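Local coordinates for invasion protein InvA (Salmonella enterica, PDB 2X49) that takes part in bacterial invasion of the intestinal epithelium as a membrane protein of the type III secretion export apparatus, here represented by its C-terminal domain, at residues S33-F36 against R42-E45; F36-V41 against E128-L133. All coordinates share one frame; numbering follows the deposited sequence.

Contact 1. Residues S33-F36 against R42-E45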
ATOM      1  N   SER A  33      -3.714  16.332   3.455  1.00 16.89           N
ATOM      2  CA  SER A  33      -2.609  17.011   2.787  1.00 16.67           C
ATOM      3  C   SER A  33      -1.491  16.051   2.469  1.00 16.27           C
ATOM      4  O   SER A  33      -0.899  16.082   1.372  1.00 14.89           O
ATOM      5  CB  SER A  33      -2.086  18.221   3.592  1.00 17.71           C
ATOM      6  OG  SER A  33      -1.732  17.842   4.890  1.00 20.96           O
ATOM      7  N   GLN A  34      -1.197  15.182   3.426  1.00 14.89           N
ATOM      8  CA  GLN A  34      -0.075  14.220   3.279  1.00 15.33           C
ATOM      9  C   GLN A  34      -0.389  13.160   2.221  1.00 13.15           C
ATOM     10  O   GLN A  34       0.497  12.736   1.474  1.00 14.19           O
ATOM     11  CB  GLN A  34       0.349  13.564   4.582  1.00 15.23           C
ATOM     12  CG  GLN A  34       1.730  12.913   4.421  1.00 16.31           C
ATOM     13  CD  GLN A  34       2.850  13.933   4.103  1.00 19.30           C
ATOM     14  OE1 GLN A  34       2.903  15.020   4.676  1.00 20.18           O
ATOM     15  NE2 GLN A  34       3.769  13.559   3.209  1.00 21.36           N
ATOM     16  N   PHE A  35      -1.658  12.761   2.132  1.00 13.73           N
ATOM     17  CA  PHE A  35      -2.034  11.719   1.201  1.00 14.23           C
ATOM     18  C   PHE A  35      -1.818  12.260  -0.192  1.00 15.28           C
ATOM     19  O   PHE A  35      -1.333  11.574  -1.071  1.00 15.21           O
ATOM     20  CB  PHE A  35      -3.474  11.215   1.389  1.00 15.18           C
ATOM     21  CG  PHE A  35      -3.801   9.935   0.665  1.00 14.76           C
ATOM     22  CD1 PHE A  35      -3.619   8.708   1.251  1.00 16.79           C
ATOM     23  CD2 PHE A  35      -4.278   9.954  -0.629  1.00 14.56           C
ATOM     24  CE1 PHE A  35      -3.930   7.524   0.593  1.00 16.13           C
ATOM     25  CE2 PHE A  35      -4.574   8.744  -1.254  1.00 14.69           C
ATOM     26  CZ  PHE A  35      -4.397   7.580  -0.643  1.00 15.08           C
ATOM     27  N   PHE A  36      -2.187  13.509  -0.367  1.00 15.15           N
ATOM     28  CA  PHE A  36      -2.017  14.219  -1.681  1.00 16.28           C
ATOM     29  C   PHE A  36      -0.541  14.266  -2.084  1.00 16.47           C
ATOM     30  O   PHE A  36      -0.143  13.993  -3.234  1.00 16.49           O
ATOM     31  CB  PHE A  36      -2.643  15.583  -1.664  1.00 17.58           C
ATOM     32  CG  PHE A  36      -2.521  16.303  -2.955  1.00 17.14           C
ATOM     33  CD1 PHE A  36      -3.000  15.729  -4.095  1.00 19.98           C
ATOM     34  CD2 PHE A  36      -1.944  17.538  -3.011  1.00 19.74           C
ATOM     35  CE1 PHE A  36      -2.900  16.373  -5.294  1.00 22.98           C
ATOM     36  CE2 PHE A  36      -1.812  18.189  -4.211  1.00 21.06           C
ATOM     37  CZ  PHE A  36      -2.294  17.582  -5.343  1.00 20.13           C
ATOM     38  N   ARG A  42      -6.431  13.356  -4.335  1.00 17.94           N
ATOM     39  CA  ARG A  42      -7.118  14.014  -3.225  1.00 18.47           C
ATOM     40  C   ARG A  42      -8.099  13.076  -2.572  1.00 18.26           C
ATOM     41  O   ARG A  42      -8.818  12.334  -3.243  1.00 19.49           O
ATOM     42  CB  ARG A  42      -7.881  15.211  -3.714  1.00 17.84           C
ATOM     43  CG  ARG A  42      -7.127  16.201  -4.531  1.00 19.66           C
ATOM     44  CD  ARG A  42      -6.500  17.183  -3.624  1.00 23.75           C
ATOM     45  NE  ARG A  42      -5.957  18.346  -4.339  1.00 22.11           N
ATOM     46  CZ  ARG A  42      -5.249  19.281  -3.717  1.00 20.86           C
ATOM     47  NH1 ARG A  42      -5.086  19.177  -2.429  1.00 19.82           N
ATOM     48  NH2 ARG A  42      -4.729  20.296  -4.366  1.00 25.11           N
ATOM     49  N   LEU A  43      -8.065  13.067  -1.244  1.00 16.25           N
ATOM     50  CA  LEU A  43      -9.135  12.364  -0.505  1.00 15.73           C
ATOM     51  C   LEU A  43     -10.392  13.183  -0.353  1.00 16.12           C
ATOM     52  O   LEU A  43     -10.362  14.392  -0.460  1.00 16.55           O
ATOM     53  CB  LEU A  43      -8.631  11.956   0.902  1.00 15.78           C
ATOM     54  CG  LEU A  43      -7.420  11.021   1.018  1.00 16.21           C
ATOM     55  CD1 LEU A  43      -6.880  10.931   2.476  1.00 20.41           C
ATOM     56  CD2 LEU A  43      -7.829   9.666   0.562  1.00 16.35           C
ATOM     57  N   PRO A  44     -11.524  12.513  -0.066  1.00 15.58           N
ATOM     58  CA  PRO A  44     -12.702  13.243   0.363  1.00 15.78           C
ATOM     59  C   PRO A  44     -12.468  13.904   1.701  1.00 15.45           C
ATOM     60  O   PRO A  44     -11.450  13.689   2.349  1.00 16.67           O
ATOM     61  CB  PRO A  44     -13.734  12.132   0.601  1.00 15.37           C
ATOM     62  CG  PRO A  44     -13.216  10.959  -0.174  1.00 16.41           C
ATOM     63  CD  PRO A  44     -11.758  11.059  -0.055  1.00 15.72           C
ATOM     64  N   GLU A  45     -13.433  14.699   2.068  1.00 15.03           N
ATOM     65  CA  GLU A  45     -13.463  15.280   3.437  1.00 16.33           C
ATOM     66  C   GLU A  45     -13.456  14.177   4.463  1.00 17.20           C
ATOM     67  O   GLU A  45     -13.877  13.040   4.233  1.00 18.23           O
ATOM     68  CB  GLU A  45     -14.731  16.105   3.612  1.00 16.07           C
ATOM     69  CG  GLU A  45     -14.863  17.316   2.721  1.00 15.92           C
ATOM     70  CD  GLU A  45     -14.385  18.579   3.381  1.00 19.90           C
ATOM     71  OE1 GLU A  45     -13.901  18.529   4.535  1.00 21.74           O
ATOM     72  OE2 GLU A  45     -14.575  19.631   2.769  1.00 19.68           O
TER

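Contact 2. Residues F36-V41 against E128-L133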
ATOM      1  N   PHE A  36      -2.187  13.509  -0.367  1.00 15.15           N
ATOM      2  CA  PHE A  36      -2.017  14.219  -1.681  1.00 16.28           C
ATOM      3  C   PHE A  36      -0.541  14.266  -2.084  1.00 16.47           C
ATOM      4  O   PHE A  36      -0.143  13.993  -3.234  1.00 16.49           O
ATOM      5  CB  PHE A  36      -2.643  15.583  -1.664  1.00 17.58           C
ATOM      6  CG  PHE A  36      -2.521  16.303  -2.955  1.00 17.14           C
ATOM      7  CD1 PHE A  36      -3.000  15.729  -4.095  1.00 19.98           C
ATOM      8  CD2 PHE A  36      -1.944  17.538  -3.011  1.00 19.74           C
ATOM      9  CE1 PHE A  36      -2.900  16.373  -5.294  1.00 22.98           C
ATOM     10  CE2 PHE A  36      -1.812  18.189  -4.211  1.00 21.06           C
ATOM     11  CZ  PHE A  36      -2.294  17.582  -5.343  1.00 20.13           C
ATOM     12  N   ILE A  37       0.277  14.566  -1.111  1.00 14.36           N
ATOM     13  CA  ILE A  37       1.743  14.628  -1.346  1.00 14.44           C
ATOM     14  C   ILE A  37       2.263  13.283  -1.765  1.00 14.03           C
ATOM     15  O   ILE A  37       3.008  13.127  -2.733  1.00 14.11           O
ATOM     16  CB  ILE A  37       2.490  15.160  -0.127  1.00 14.26           C
ATOM     17  CG1 ILE A  37       2.205  16.657  -0.012  1.00 16.06           C
ATOM     18  CG2 ILE A  37       4.000  15.050  -0.319  1.00 15.27           C
ATOM     19  CD1 ILE A  37       2.559  17.317   1.326  1.00 19.26           C
ATOM     20  N   ASP A  38       1.798  12.290  -1.031  1.00 13.68           N
ATOM     21  CA  ASP A  38       2.368  10.922  -1.075  1.00 14.38           C
ATOM     22  C   ASP A  38       1.913  10.141  -2.300  1.00 14.83           C
ATOM     23  O   ASP A  38       2.650   9.311  -2.832  1.00 17.64           O
ATOM     24  CB  ASP A  38       2.117  10.093   0.179  1.00 15.30           C
ATOM     25  CG  ASP A  38       2.904  10.557   1.398  1.00 18.41           C
ATOM     26  OD1 ASP A  38       3.826  11.400   1.283  1.00 18.99           O
ATOM     27  OD2 ASP A  38       2.580   9.976   2.465  1.00 21.89           O
ATOM     28  N   TYR A  39       0.687  10.385  -2.712  1.00 15.14           N
ATOM     29  CA  TYR A  39       0.032   9.577  -3.764  1.00 16.59           C
ATOM     30  C   TYR A  39      -0.453  10.348  -4.989  1.00 16.37           C
ATOM     31  O   TYR A  39      -0.752   9.730  -6.042  1.00 16.22           O
ATOM     32  CB  TYR A  39      -1.133   8.756  -3.170  1.00 17.43           C
ATOM     33  CG  TYR A  39      -0.656   7.722  -2.203  1.00 19.76           C
ATOM     34  CD1 TYR A  39      -0.046   6.551  -2.635  1.00 23.10           C
ATOM     35  CD2 TYR A  39      -0.726   7.957  -0.838  1.00 22.41           C
ATOM     36  CE1 TYR A  39       0.457   5.640  -1.754  1.00 25.44           C
ATOM     37  CE2 TYR A  39      -0.223   7.020   0.079  1.00 21.40           C
ATOM     38  CZ  TYR A  39       0.338   5.870  -0.389  1.00 26.60           C
ATOM     39  OH  TYR A  39       0.837   4.990   0.517  1.00 29.67           O
ATOM     40  N   GLY A  40      -0.552  11.650  -4.874  1.00 16.37           N
ATOM     41  CA  GLY A  40      -0.901  12.511  -5.994  1.00 17.75           C
ATOM     42  C   GLY A  40      -2.361  12.664  -6.290  1.00 19.32           C
ATOM     43  O   GLY A  40      -2.742  13.218  -7.322  1.00 20.34           O
ATOM     44  N   VAL A  41      -3.165  12.185  -5.373  1.00 18.89           N
ATOM     45  CA  VAL A  41      -4.633  12.342  -5.490  1.00 18.92           C
ATOM     46  C   VAL A  41      -5.242  12.822  -4.191  1.00 18.11           C
ATOM     47  O   VAL A  41      -4.683  12.716  -3.101  1.00 20.25           O
ATOM     48  CB  VAL A  41      -5.329  11.077  -6.021  1.00 19.17           C
ATOM     49  CG1 VAL A  41      -4.724  10.660  -7.417  1.00 20.47           C
ATOM     50  CG2 VAL A  41      -5.178   9.966  -5.018  1.00 22.51           C
ATOM     51  N   GLU A 128       2.344   6.463  12.752  1.00 16.66           N
ATOM     52  CA  GLU A 128       1.879   5.094  12.515  1.00 15.53           C
ATOM     53  C   GLU A 128       0.398   5.124  12.067  1.00 15.75           C
ATOM     54  O   GLU A 128       0.003   4.436  11.149  1.00 15.20           O
ATOM     55  CB  GLU A 128       2.072   4.200  13.754  1.00 17.44           C
ATOM     56  CG  GLU A 128       1.450   2.813  13.595  1.00 19.55           C
ATOM     57  CD  GLU A 128       2.215   1.884  12.651  1.00 21.69           C
ATOM     58  OE1 GLU A 128       3.220   2.298  12.019  1.00 20.89           O
ATOM     59  OE2 GLU A 128       1.787   0.716  12.544  1.00 24.43           O
ATOM     60  N   LEU A 129      -0.381   5.982  12.678  1.00 16.23           N
ATOM     61  CA  LEU A 129      -1.822   6.046  12.391  1.00 16.53           C
ATOM     62  C   LEU A 129      -2.021   6.515  10.951  1.00 16.33           C
ATOM     63  O   LEU A 129      -2.780   5.951  10.196  1.00 16.12           O
ATOM     64  CB  LEU A 129      -2.533   7.018  13.322  1.00 17.56           C
ATOM     65  CG  LEU A 129      -4.036   7.253  13.007  1.00 15.97           C
ATOM     66  CD1 LEU A 129      -4.820   5.969  12.947  1.00 18.55           C
ATOM     67  CD2 LEU A 129      -4.612   8.197  14.028  1.00 15.79           C
ATOM     68  N   TYR A 130      -1.230   7.502  10.583  1.00 15.78           N
ATOM     69  CA  TYR A 130      -1.258   7.985   9.185  1.00 16.22           C
ATOM     70  C   TYR A 130      -0.890   6.858   8.217  1.00 16.84           C
ATOM     71  O   TYR A 130      -1.574   6.629   7.189  1.00 16.94           O
ATOM     72  CB  TYR A 130      -0.295   9.147   8.949  1.00 16.16           C
ATOM     73  CG  TYR A 130      -0.169   9.407   7.452  1.00 17.81           C
ATOM     74  CD1 TYR A 130      -1.191   9.992   6.772  1.00 17.46           C
ATOM     75  CD2 TYR A 130       0.961   9.079   6.754  1.00 18.88           C
ATOM     76  CE1 TYR A 130      -1.129  10.194   5.409  1.00 17.95           C
ATOM     77  CE2 TYR A 130       1.046   9.284   5.384  1.00 18.43           C
ATOM     78  CZ  TYR A 130      -0.005   9.857   4.721  1.00 17.02           C
ATOM     79  OH  TYR A 130       0.047  10.087   3.331  1.00 19.20           O
ATOM     80  N   HIS A 131       0.162   6.118   8.522  1.00 17.42           N
ATOM     81  CA  HIS A 131       0.563   4.991   7.640  1.00 18.27           C
ATOM     82  C   HIS A 131      -0.539   3.958   7.489  1.00 17.71           C
ATOM     83  O   HIS A 131      -0.883   3.525   6.376  1.00 17.43           O
ATOM     84  CB  HIS A 131       1.854   4.329   8.118  1.00 18.86           C
ATOM     85  CG  HIS A 131       2.435   3.331   7.158  1.00 20.15           C
ATOM     86  ND1 HIS A 131       2.871   2.071   7.351  1.00 25.74           N
ATOM     87  CD2 HIS A 131       2.638   3.608   5.823  1.00 21.14           C
ATOM     88  CE1 HIS A 131       3.336   1.606   6.142  1.00 21.26           C
ATOM     89  NE2 HIS A 131       3.201   2.561   5.239  1.00 24.34           N
ATOM     90  N   CYS A 132      -1.126   3.568   8.602  1.00 16.47           N
ATOM     91  CA  CYS A 132      -2.232   2.590   8.618  1.00 17.76           C
ATOM     92  C   CYS A 132      -3.357   3.072   7.700  1.00 16.96           C
ATOM     93  O   CYS A 132      -3.894   2.319   6.857  1.00 16.28           O
ATOM     94  CB  CYS A 132      -2.820   2.435  10.011  1.00 18.38           C
ATOM     95  SG  CYS A 132      -1.802   1.386  11.044  1.00 25.87           S
ATOM     96  N   LEU A 133      -3.727   4.314   7.920  1.00 17.61           N
ATOM     97  CA  LEU A 133      -4.878   4.919   7.158  1.00 16.05           C
ATOM     98  C   LEU A 133      -4.554   4.999   5.666  1.00 17.05           C
ATOM     99  O   LEU A 133      -5.356   4.643   4.784  1.00 17.29           O
ATOM    100  CB  LEU A 133      -5.240   6.286   7.685  1.00 15.41           C
ATOM    101  CG  LEU A 133      -5.896   6.252   9.038  1.00 17.15           C
ATOM    102  CD1 LEU A 133      -5.967   7.668   9.642  1.00 18.10           C
ATOM    103  CD2 LEU A 133      -7.328   5.716   8.924  1.00 19.44           C
TER

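Contact 1. Residues S33-F36 against R42-E45
The guanidinium of Arg42 lies flat on one face of the Phe36 ring, the two planes only 6° from parallel. Arg42 CZ sits almost over the middle of the ring, 3.7 Å from the Phe36 centroid, so this is a cation-pi stack. NH1 covers the CD2 side, with Arg42 NH1 3.6 Å from Phe36 CD2, while NH2 lies over CE2 and CZ. A bend at chi2 (-88°) turns the arginine chain back toward the helix, although its CB points away from it, and Arg42 CD adds a CH-pi contact over the same face.

Leu43 meets the other phenylalanine. Its side chain crosses that of Phe35 at about a right angle: Leu43 CD2 stands over one ring face, 3.9 Å from the Phe35 centroid, and Leu43 CD1 packs on Phe35 CB at 3.6 Å. Arg42 is exposed and Phe36 partly exposed, whereas Phe35 and Leu43 are buried.

Arg32 of the same helix donates to Leu43 O. The loop returns from helix 27-39 to edge strand 46-50, parallel to strand 10-14, and so folds the helix end against the second half of a beta-alpha-beta connection; Leu137 of helix 125-139 touches both Phe35 and Leu43.

Contact 2. Residues F36-V41 against E128-L133
Asp38 CG stands anti to its own carbonyl carbon (chi1 -71°), while Tyr130 CG is anti to the backbone N, and these two choices send the carboxylate and the phenol toward each other from opposite directions. The tyrosine needs its full length for this, because its CB does not point at helix 27-39; its phenol end and the aspartate together span the gap. Even at Asp38 and His131, the closest pair of backbone positions, the CA atoms are 10.7 Å apart.

Tyr130 OH donates a hydrogen bond to Asp38 OD2 over 2.7 Å. The phenol oxygen approaches from above the carboxylate plane, 45° out of it, and the carboxylate and ring planes are turned 64° against each other. Seen from the tyrosine, the acceptor lies at the ring edge, near its plane, with Asp38 OD2 also 3.4 Å from Tyr130 CE2. The other carboxylate oxygen, Asp38 OD1, accepts from Gln34 NE2 one turn earlier in helix 27-39, so both oxygens have a partner and the rotation of the group is restrained.

The bond joins two helices far apart in sequence: 27-39, the second of two helices in the beta-alpha-beta connection between the parallel neighbouring strands 10-14 and 46-50 of the mixed sheet, and 125-139, which follows strand 122-124 at the margin of the antiparallel sheet.

Tyr39 flanks the bond more loosely: its CE2 is 4.5 Å from Tyr130 OH, and its own hydroxyl is hydrogen-bonded to Lys229 of helix 223-231. Tyr130 also rests on Leu31 and Gln34, earlier in helix 27-39.

Both contacts use helix 27-39, and their centres are about 8 Å apart. Contact 1 takes residues 33-36 and the loop at 42-45; contact 2 takes the helix end and following turn, 36-41, and then helix 125-139, reached after a further 86 residues. Phe36 belongs to both, but its ring takes part in contact 1 alone. The phenol of Tyr130 also comes close to the contact 1 segment, Tyr130 OH lying 3.3 Å from Gln34 O, at most a weaker, shared interaction of the same hydroxyl. The end of helix 27-39 is thereby held both to the chain leading into strand 46-50 of the mixed sheet and to helix 125-139, which follows the antiparallel sheet.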